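Local coordinates for protein redox-sensing transcriptional repressor Rex (Thermoanaerobacter ethanolicus, PDB 3WG9) that probably represses transcription as a homodimer that binds DNA through winged-helix domains and responds to the cellular NADH/NAD(+) balance through Rossmann-type domains, at residues L15-R20 with M42-S47; V30-S35 with G60-G65; I88-G93 with G114-N119. All blocks are in the same frame, centred on the assembly; numbering follows the deposited sequence.

Contact 1. Residues L15-R20 with M42-S47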
loop_
_atom_site.group_PDB
_atom_site.type_symbol
_atom_site.label_atom_id
_atom_site.label_comp_id
_atom_site.label_asym_id
_atom_site.label_seq_id
_atom_site.Cartn_x
_atom_site.Cartn_y
_atom_site.Cartn_z
ATOM N N LEU B 15 0.435 -13.720 2.122
ATOM C CA LEU B 15 1.811 -14.276 1.987
ATOM C C LEU B 15 2.955 -13.273 2.129
ATOM O O LEU B 15 3.988 -13.595 2.723
ATOM C CB LEU B 15 1.984 -15.091 0.679
ATOM C CG LEU B 15 1.009 -16.281 0.482
ATOM C CD1 LEU B 15 1.117 -16.896 -0.915
ATOM C CD2 LEU B 15 1.315 -17.395 1.548
ATOM N N PRO B 16 2.855 -12.090 1.477
ATOM C CA PRO B 16 3.921 -11.106 1.726
ATOM C C PRO B 16 4.007 -10.635 3.178
ATOM O O PRO B 16 5.101 -10.283 3.603
ATOM C CB PRO B 16 3.607 -9.945 0.754
ATOM C CG PRO B 16 2.661 -10.627 -0.297
ATOM C CD PRO B 16 1.856 -11.590 0.529
ATOM N N ARG B 17 2.883 -10.562 3.878
ATOM C CA ARG B 17 2.913 -10.229 5.311
ATOM C C ARG B 17 3.702 -11.306 6.076
ATOM O O ARG B 17 4.590 -10.984 6.881
ATOM C CB ARG B 17 1.506 -10.103 5.880
ATOM C CG ARG B 17 0.603 -9.066 5.165
ATOM C CD ARG B 17 -0.773 -9.002 5.867
ATOM N NE ARG B 17 -0.592 -8.714 7.292
ATOM C CZ ARG B 17 -1.253 -9.329 8.278
ATOM N NH1 ARG B 17 -2.139 -10.279 8.012
ATOM N NH2 ARG B 17 -1.044 -8.966 9.532
ATOM N N TYR B 18 3.501 -12.600 5.761
ATOM C CA TYR B 18 4.340 -13.590 6.478
ATOM C C TYR B 18 5.809 -13.395 6.148
ATOM O O TYR B 18 6.678 -13.428 7.042
ATOM C CB TYR B 18 3.941 -15.006 6.094
ATOM C CG TYR B 18 2.477 -15.339 6.292
ATOM C CD1 TYR B 18 1.732 -14.809 7.344
ATOM C CD2 TYR B 18 1.863 -16.252 5.458
ATOM C CE1 TYR B 18 0.393 -15.160 7.537
ATOM C CE2 TYR B 18 0.553 -16.640 5.666
ATOM C CZ TYR B 18 -0.192 -16.085 6.687
ATOM O OH TYR B 18 -1.517 -16.468 6.792
ATOM N N HIS B 19 6.117 -13.164 4.864
ATOM C CA HIS B 19 7.517 -13.047 4.396
ATOM C C HIS B 19 8.206 -11.859 5.113
ATOM O O HIS B 19 9.344 -11.927 5.588
ATOM C CB HIS B 19 7.456 -12.772 2.872
ATOM C CG HIS B 19 8.786 -12.717 2.199
ATOM N ND1 HIS B 19 9.446 -11.529 1.936
ATOM C CD2 HIS B 19 9.584 -13.704 1.729
ATOM C CE1 HIS B 19 10.587 -11.787 1.320
ATOM N NE2 HIS B 19 10.698 -13.101 1.185
ATOM N N ARG B 20 7.523 -10.736 5.176
ATOM C CA ARG B 20 8.095 -9.517 5.776
ATOM C C ARG B 20 8.362 -9.680 7.300
ATOM O O ARG B 20 9.349 -9.197 7.837
ATOM C CB ARG B 20 7.066 -8.373 5.565
ATOM C CG ARG B 20 7.543 -6.943 5.996
ATOM C CD ARG B 20 6.682 -5.805 5.360
ATOM N NE ARG B 20 5.250 -6.071 5.348
ATOM C CZ ARG B 20 4.433 -5.926 6.396
ATOM N NH1 ARG B 20 4.939 -5.550 7.559
ATOM N NH2 ARG B 20 3.112 -6.178 6.320
ATOM N N MET B 42 0.411 -11.947 13.312
ATOM C CA MET B 42 -0.262 -11.722 12.047
ATOM C C MET B 42 -1.734 -11.391 12.142
ATOM O O MET B 42 -2.311 -10.906 11.170
ATOM C CB MET B 42 -0.083 -12.970 11.168
ATOM C CG MET B 42 1.383 -13.243 10.919
ATOM S SD MET B 42 2.171 -11.938 9.877
ATOM C CE MET B 42 0.869 -11.726 8.718
ATOM N N GLY B 43 -2.364 -11.701 13.273
ATOM C CA GLY B 43 -3.790 -11.493 13.365
ATOM C C GLY B 43 -4.514 -12.511 12.489
ATOM O O GLY B 43 -5.608 -12.238 11.999
ATOM N N VAL B 44 -3.893 -13.676 12.276
ATOM C CA VAL B 44 -4.463 -14.747 11.439
ATOM C C VAL B 44 -4.418 -16.037 12.337
ATOM O O VAL B 44 -3.413 -16.286 12.959
ATOM C CB VAL B 44 -3.579 -14.938 10.146
ATOM C CG1 VAL B 44 -4.110 -16.040 9.302
ATOM C CG2 VAL B 44 -3.522 -13.627 9.274
ATOM N N THR B 45 -5.478 -16.838 12.408
ATOM C CA THR B 45 -5.408 -18.044 13.253
ATOM C C THR B 45 -4.251 -18.967 12.866
ATOM O O THR B 45 -3.870 -19.048 11.680
ATOM C CB THR B 45 -6.691 -18.828 13.189
ATOM O OG1 THR B 45 -6.877 -19.338 11.855
ATOM C CG2 THR B 45 -7.892 -17.963 13.664
ATOM N N ALA B 46 -3.695 -19.679 13.846
ATOM C CA ALA B 46 -2.678 -20.674 13.484
ATOM C C ALA B 46 -3.170 -21.662 12.421
ATOM O O ALA B 46 -2.389 -22.082 11.535
ATOM C CB ALA B 46 -2.134 -21.386 14.740
ATOM N N SER B 47 -4.448 -22.031 12.470
ATOM C CA SER B 47 -4.941 -23.046 11.499
ATOM C C SER B 47 -5.001 -22.451 10.081
ATOM O O SER B 47 -4.675 -23.131 9.109
ATOM C CB SER B 47 -6.266 -23.635 11.944
ATOM O OG SER B 47 -7.283 -22.649 12.037
#

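Contact 2. Residues V30-S35 with G60-G65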
loop_
_atom_site.group_PDB
_atom_site.type_symbol
_atom_site.label_atom_id
_atom_site.label_comp_id
_atom_site.label_asym_id
_atom_site.label_seq_id
_atom_site.Cartn_x
_atom_site.Cartn_y
_atom_site.Cartn_z
ATOM N N VAL B 30 16.526 -14.726 15.104
ATOM C CA VAL B 30 15.573 -15.610 15.787
ATOM C C VAL B 30 15.479 -16.928 15.011
ATOM O O VAL B 30 15.074 -16.941 13.838
ATOM C CB VAL B 30 14.175 -14.963 15.879
ATOM C CG1 VAL B 30 13.189 -15.859 16.666
ATOM C CG2 VAL B 30 14.285 -13.546 16.486
ATOM N N LYS B 31 15.834 -18.030 15.665
ATOM C CA LYS B 31 15.935 -19.319 14.993
ATOM C C LYS B 31 14.568 -19.950 14.677
ATOM O O LYS B 31 14.394 -20.565 13.619
ATOM C CB LYS B 31 16.796 -20.318 15.806
ATOM C CG LYS B 31 18.255 -20.424 15.319
ATOM C CD LYS B 31 18.762 -19.111 14.718
ATOM C CE LYS B 31 20.095 -19.270 13.946
ATOM N NZ LYS B 31 21.327 -19.361 14.783
ATOM N N ARG B 32 13.629 -19.840 15.610
ATOM C CA ARG B 32 12.381 -20.569 15.497
ATOM C C ARG B 32 11.235 -19.652 15.884
ATOM O O ARG B 32 11.425 -18.729 16.669
ATOM C CB ARG B 32 12.375 -21.779 16.427
ATOM C CG ARG B 32 13.072 -23.020 15.881
ATOM C CD ARG B 32 12.605 -24.290 16.623
ATOM N NE ARG B 32 11.386 -24.894 16.060
ATOM C CZ ARG B 32 11.348 -25.530 14.888
ATOM N NH1 ARG B 32 12.443 -25.639 14.135
ATOM N NH2 ARG B 32 10.214 -26.065 14.465
ATOM N N ILE B 33 10.042 -19.919 15.368
ATOM C CA ILE B 33 8.879 -19.185 15.837
ATOM C C ILE B 33 7.724 -20.149 15.968
ATOM O O ILE B 33 7.490 -20.963 15.085
ATOM C CB ILE B 33 8.496 -17.981 14.895
ATOM C CG1 ILE B 33 7.267 -17.255 15.452
ATOM C CG2 ILE B 33 8.274 -18.460 13.490
ATOM C CD1 ILE B 33 7.081 -15.852 14.904
ATOM N N SER B 34 7.025 -20.069 17.092
ATOM C CA SER B 34 5.927 -20.986 17.369
ATOM C C SER B 34 4.679 -20.562 16.582
ATOM O O SER B 34 4.551 -19.393 16.146
ATOM C CB SER B 34 5.649 -20.999 18.876
ATOM O OG SER B 34 4.914 -19.848 19.269
ATOM N N SER B 35 3.754 -21.499 16.409
ATOM C CA SER B 35 2.497 -21.234 15.692
ATOM C C SER B 35 1.673 -20.149 16.381
ATOM O O SER B 35 1.061 -19.287 15.721
ATOM C CB SER B 35 1.634 -22.510 15.646
ATOM O OG SER B 35 1.503 -22.941 14.307
ATOM N N GLY B 60 10.160 -29.311 4.770
ATOM C CA GLY B 60 10.928 -29.857 5.898
ATOM C C GLY B 60 10.533 -29.361 7.282
ATOM O O GLY B 60 11.404 -29.148 8.133
ATOM N N GLN B 61 9.235 -29.156 7.522
ATOM C CA GLN B 61 8.793 -28.722 8.843
ATOM C C GLN B 61 8.851 -29.959 9.750
ATOM O O GLN B 61 8.833 -31.103 9.269
ATOM C CB GLN B 61 7.395 -28.096 8.799
ATOM C CG GLN B 61 6.973 -27.334 10.071
ATOM C CD GLN B 61 5.450 -27.311 10.266
ATOM O OE1 GLN B 61 4.693 -27.392 9.294
ATOM N NE2 GLN B 61 4.997 -27.226 11.523
ATOM N N GLN B 62 8.981 -29.702 11.048
ATOM C CA GLN B 62 9.200 -30.722 12.075
ATOM C C GLN B 62 8.510 -30.224 13.332
ATOM O O GLN B 62 8.562 -29.031 13.643
ATOM C CB GLN B 62 10.694 -30.880 12.345
ATOM C CG GLN B 62 11.036 -31.806 13.503
ATOM C CD GLN B 62 12.043 -31.192 14.464
ATOM O OE1 GLN B 62 12.357 -31.774 15.505
ATOM N NE2 GLN B 62 12.543 -30.003 14.124
ATOM N N GLY B 63 7.850 -31.126 14.044
ATOM C CA GLY B 63 7.170 -30.769 15.286
ATOM C C GLY B 63 6.339 -29.522 15.093
ATOM O O GLY B 63 5.817 -29.271 13.994
ATOM N N TYR B 64 6.236 -28.719 16.148
ATOM C CA TYR B 64 5.375 -27.548 16.065
ATOM C C TYR B 64 6.123 -26.222 15.950
ATOM O O TYR B 64 7.295 -26.092 16.354
ATOM C CB TYR B 64 4.302 -27.563 17.156
ATOM C CG TYR B 64 3.455 -28.823 17.066
ATOM C CD1 TYR B 64 3.073 -29.340 15.816
ATOM C CD2 TYR B 64 3.058 -29.510 18.212
ATOM C CE1 TYR B 64 2.326 -30.518 15.722
ATOM C CE2 TYR B 64 2.294 -30.680 18.126
ATOM C CZ TYR B 64 1.932 -31.181 16.881
ATOM O OH TYR B 64 1.175 -32.339 16.800
ATOM N N GLY B 65 5.457 -25.253 15.339
ATOM C CA GLY B 65 6.151 -24.014 14.990
ATOM C C GLY B 65 7.103 -24.251 13.837
ATOM O O GLY B 65 7.137 -25.326 13.235
HETATM O O HOH W 1 9.098 -23.658 17.899
HETATM O O HOH W 2 10.937 -27.184 11.804
#

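Contact 3. Residues I88-G93 with G114-N119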
loop_
_atom_site.group_PDB
_atom_site.type_symbol
_atom_site.label_atom_id
_atom_site.label_comp_id
_atom_site.label_asym_id
_atom_site.label_seq_id
_atom_site.Cartn_x
_atom_site.Cartn_y
_atom_site.Cartn_z
ATOM N N ILE B 88 9.316 -1.175 -16.232
ATOM C CA ILE B 88 9.454 0.188 -16.653
ATOM C C ILE B 88 8.535 1.003 -15.792
ATOM O O ILE B 88 7.557 0.491 -15.266
ATOM C CB ILE B 88 9.051 0.395 -18.130
ATOM C CG1 ILE B 88 7.604 -0.046 -18.411
ATOM C CG2 ILE B 88 9.995 -0.386 -19.046
ATOM C CD1 ILE B 88 7.179 0.078 -19.900
ATOM N N ILE B 89 8.842 2.287 -15.665
ATOM C CA ILE B 89 7.942 3.216 -14.967
ATOM C C ILE B 89 7.476 4.208 -15.975
ATOM O O ILE B 89 8.311 4.762 -16.743
ATOM C CB ILE B 89 8.777 3.933 -13.860
ATOM C CG1 ILE B 89 9.070 2.903 -12.775
ATOM C CG2 ILE B 89 8.024 5.122 -13.239
ATOM C CD1 ILE B 89 9.953 3.426 -11.614
ATOM N N ILE B 90 6.171 4.485 -15.961
ATOM C CA ILE B 90 5.583 5.519 -16.777
ATOM C C ILE B 90 5.277 6.718 -15.839
ATOM O O ILE B 90 4.513 6.591 -14.845
ATOM C CB ILE B 90 4.268 5.108 -17.441
ATOM C CG1 ILE B 90 4.319 3.706 -18.091
ATOM C CG2 ILE B 90 3.818 6.235 -18.444
ATOM C CD1 ILE B 90 5.476 3.574 -19.060
ATOM N N GLY B 91 5.923 7.841 -16.126
ATOM C CA GLY B 91 5.783 9.075 -15.278
ATOM C C GLY B 91 7.126 9.381 -14.626
ATOM O O GLY B 91 7.628 8.567 -13.842
ATOM N N ALA B 92 7.761 10.492 -14.997
ATOM C CA ALA B 92 9.045 10.851 -14.416
ATOM C C ALA B 92 8.963 12.013 -13.426
ATOM O O ALA B 92 9.994 12.516 -13.059
ATOM C CB ALA B 92 10.101 11.192 -15.492
ATOM N N GLY B 93 7.766 12.344 -12.949
ATOM C CA GLY B 93 7.577 13.239 -11.777
ATOM C C GLY B 93 8.012 12.653 -10.451
ATOM O O GLY B 93 8.644 11.587 -10.389
ATOM N N GLY B 114 13.682 1.266 -17.912
ATOM C CA GLY B 114 13.416 2.529 -18.579
ATOM C C GLY B 114 12.332 3.275 -17.832
ATOM O O GLY B 114 11.528 2.657 -17.103
ATOM N N ILE B 115 12.349 4.592 -18.001
ATOM C CA ILE B 115 11.362 5.498 -17.481
ATOM C C ILE B 115 10.824 6.317 -18.643
ATOM O O ILE B 115 11.574 6.714 -19.539
ATOM C CB ILE B 115 11.984 6.440 -16.391
ATOM C CG1 ILE B 115 12.508 5.674 -15.185
ATOM C CG2 ILE B 115 11.050 7.600 -15.976
ATOM C CD1 ILE B 115 13.270 6.655 -14.252
ATOM N N PHE B 116 9.530 6.537 -18.661
ATOM C CA PHE B 116 8.844 7.157 -19.786
ATOM C C PHE B 116 8.044 8.368 -19.322
ATOM O O PHE B 116 7.448 8.389 -18.220
ATOM C CB PHE B 116 7.971 6.117 -20.488
ATOM C CG PHE B 116 8.792 5.008 -21.096
ATOM C CD1 PHE B 116 9.198 5.082 -22.441
ATOM C CD2 PHE B 116 9.272 3.966 -20.297
ATOM C CE1 PHE B 116 10.031 4.119 -22.998
ATOM C CE2 PHE B 116 10.082 3.008 -20.822
ATOM C CZ PHE B 116 10.466 3.071 -22.201
ATOM N N ASP B 117 8.049 9.387 -20.179
ATOM C CA ASP B 117 7.325 10.607 -19.863
ATOM C C ASP B 117 6.891 11.348 -21.129
ATOM O O ASP B 117 7.372 11.053 -22.248
ATOM C CB ASP B 117 8.172 11.495 -18.937
ATOM C CG ASP B 117 7.338 12.547 -18.226
ATOM O OD1 ASP B 117 6.826 12.263 -17.111
ATOM O OD2 ASP B 117 7.202 13.647 -18.839
ATOM N N ILE B 118 5.900 12.213 -20.968
ATOM C CA ILE B 118 5.310 12.903 -22.106
ATOM C C ILE B 118 6.030 14.228 -22.411
ATOM O O ILE B 118 5.839 14.826 -23.471
ATOM C CB ILE B 118 3.787 13.100 -21.825
ATOM C CG1 ILE B 118 2.978 13.488 -23.056
ATOM C CG2 ILE B 118 3.511 14.097 -20.684
ATOM C CD1 ILE B 118 1.808 14.434 -22.669
ATOM N N ASN B 119 6.801 14.703 -21.444
ATOM C CA ASN B 119 7.513 15.990 -21.554
ATOM C C ASN B 119 8.838 15.944 -22.336
ATOM O O ASN B 119 9.854 15.473 -21.805
ATOM C CB ASN B 119 7.808 16.487 -20.159
ATOM C CG ASN B 119 8.173 17.961 -20.141
ATOM O OD1 ASN B 119 8.457 18.543 -21.174
ATOM N ND2 ASN B 119 8.209 18.534 -18.975
#

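Contact 1. Residues L15-R20 with M42-S47
Met-42, the last residue of helix 35-42, fills the angle between Arg-17 and Tyr-18 and so joins helix 9-27 to the end of helix 35-42 and the turn after it, within the predicted helix-turn-helix region. Its chain is bent at chi2 (-67°) and chi3 (-42°), which curls the methyl CE back over one face of the Arg-17 guanidinium, 3.2 Å from CZ. The same guanidinium grips the carbonyl at the end of the helix edge-on: Arg-17 NH2 lies 2.8 Å from Met-42 O with a 155° N-H...O angle, and NH1 adds a weak bond to the same oxygen. Positive charge at this C-terminal end is probably welcome to the helix dipole. An alanine in place of Arg-17 is likely to leave Met-42 O without these donors and uncover one side of the methyl. Tyr-18 CD1 lies 3.5 Å from Met-42 CE, which comes at the ring obliquely, while SD sits at the ring edge, in its plane, as a Met-aromatic contact. The phenol is held by Asp-52 of helix 46-54, beyond the turn. Val-44 splits its branches between the two helix residues: CG2 borders the guanidinium edge, and CG1 lies 3.6 Å from Tyr-18 OH.

Contact 2. Residues V30-S35 with G60-G65
Arg-32 NH2 is held from two directions, by a weak but nearly straight bond to Tyr-64 O (3.5 Å, N-H...O angle 173°) and by a bond to water 2 at 3.0 Å. Both acceptors lie at the edge of the guanidinium, near its plane. The carbonyl oxygens of Gln-62 and Gly-65 stand obliquely round the same nitrogen, so the cation faces a curve of backbone oxygens that probably suits its charge. Two waters widen the grip. Water 1 accepts from Arg-32 NE at 3.2 Å and gives a weak bond to Tyr-64 O, while water 2 also takes a weak bond from Gln-62 N. The bend of the arginine chain at chi3 (86°) turns the flat end across to the loop while the aliphatic part leaves the strand. Residues 60-65 lead from helix 46-54 into strand 66-67, which pairs antiparallel with strand 32-33; this small sheet, with Ile-33 bonded to Tyr-66, belongs to the winged-helix domain and probably forms its wing. Next to the pairing the backbones touch directly. Gly-65 CA lies 3.3 Å from Ile-33 O and 3.9 Å from Ser-34 CA, an approach with no room for a CB, which would run into both atoms. Gly-65 O takes a weak bond from Gln-61 NE2 at 3.3 Å, bracing the loop on itself. Ile-33 turns its side chain away from the loop, onto Tyr-21 and Leu-25 of helix 9-27. Ser-34 is the N-cap of helix 35-42: its OG caps a backbone N of the first turn, and its own N is bonded to Glu-37 OE2, consistent with a capping box.

Contact 3. Residues I88-G93 with G114-N119
Strands 88-90 and 114-117 run parallel, 15° between their directions and 4.8 Å apart at closest, with Ile-89 bonded on both sides: its N reaches Gly-114 O at 3.1 Å and its O receives Phe-116 N at 2.9 Å. Gly-91 N, donating to Phe-116 O, carries the ladder past the end of the first strand. On one face of the sheet the Phe-116 ring leans back along its own strand (chi1 -64°), over Gly-114, where a CB would be crowded by ring atom CE2. Ile-88 CG2 touches that CE2 at 3.8 Å, and Ile-90 CD1 rests at 3.8 Å from Phe-116 CB; both methyls approach the ring obliquely. On the other face Ile-115 CG2 meets Ala-92 CB at 3.7 Å. At the end of the second strand Asp-117 takes over: OD1 accepts a nearly straight bond from Ala-92 N (2.9 Å, 171°), while OD2 accepts from Asn-119 N in an Asx turn. One carboxylate is thereby held at both oxygens and fixed in its rotation, tying the glycine-rich turn to the end of the second strand. Gly-91 and Gly-93 fit the Rossmann GxGxxG pattern; residues 91-93 are predicted to bind NAD(+), and Asp-117 belongs to the observed NAD(+) and NADH site, unoccupied in this chain. Gly-91 adopts backbone angles that would press a CB against the carbonyl of Ile-90. The pair forms a beta-alpha-beta unit with helix 94-102. Strand 149-152 flanks the first strand and strand 132-134 the second, while helix 138-144 covers the Ile-88 and Phe-116 face, Phe-141 standing edge-to-face with Phe-116.

Contacts 1 and 2 belong to the N-terminal winged-helix domain and interleave along the chain: helix 9-27 leads to strand 32-33, and the two contacts touch where Ala-46 CB packs on Ser-35 O. Each is partly buried and turns on an arginine meeting backbone carbonyls, yet contact 1 does so directly, beside apolar methionine packing, whereas contact 2 works near the surface through waters and weak bonds. Contact 3 lies on the opposite side of the chain's centre, about 19 Å from contact 1 and 33 Å from contact 2 between nearest atoms. It is a buried strand pair of the nucleotide-binding domain, built from regular backbone bonds and apolar side chains, with a carboxylate where the others use a guanidinium.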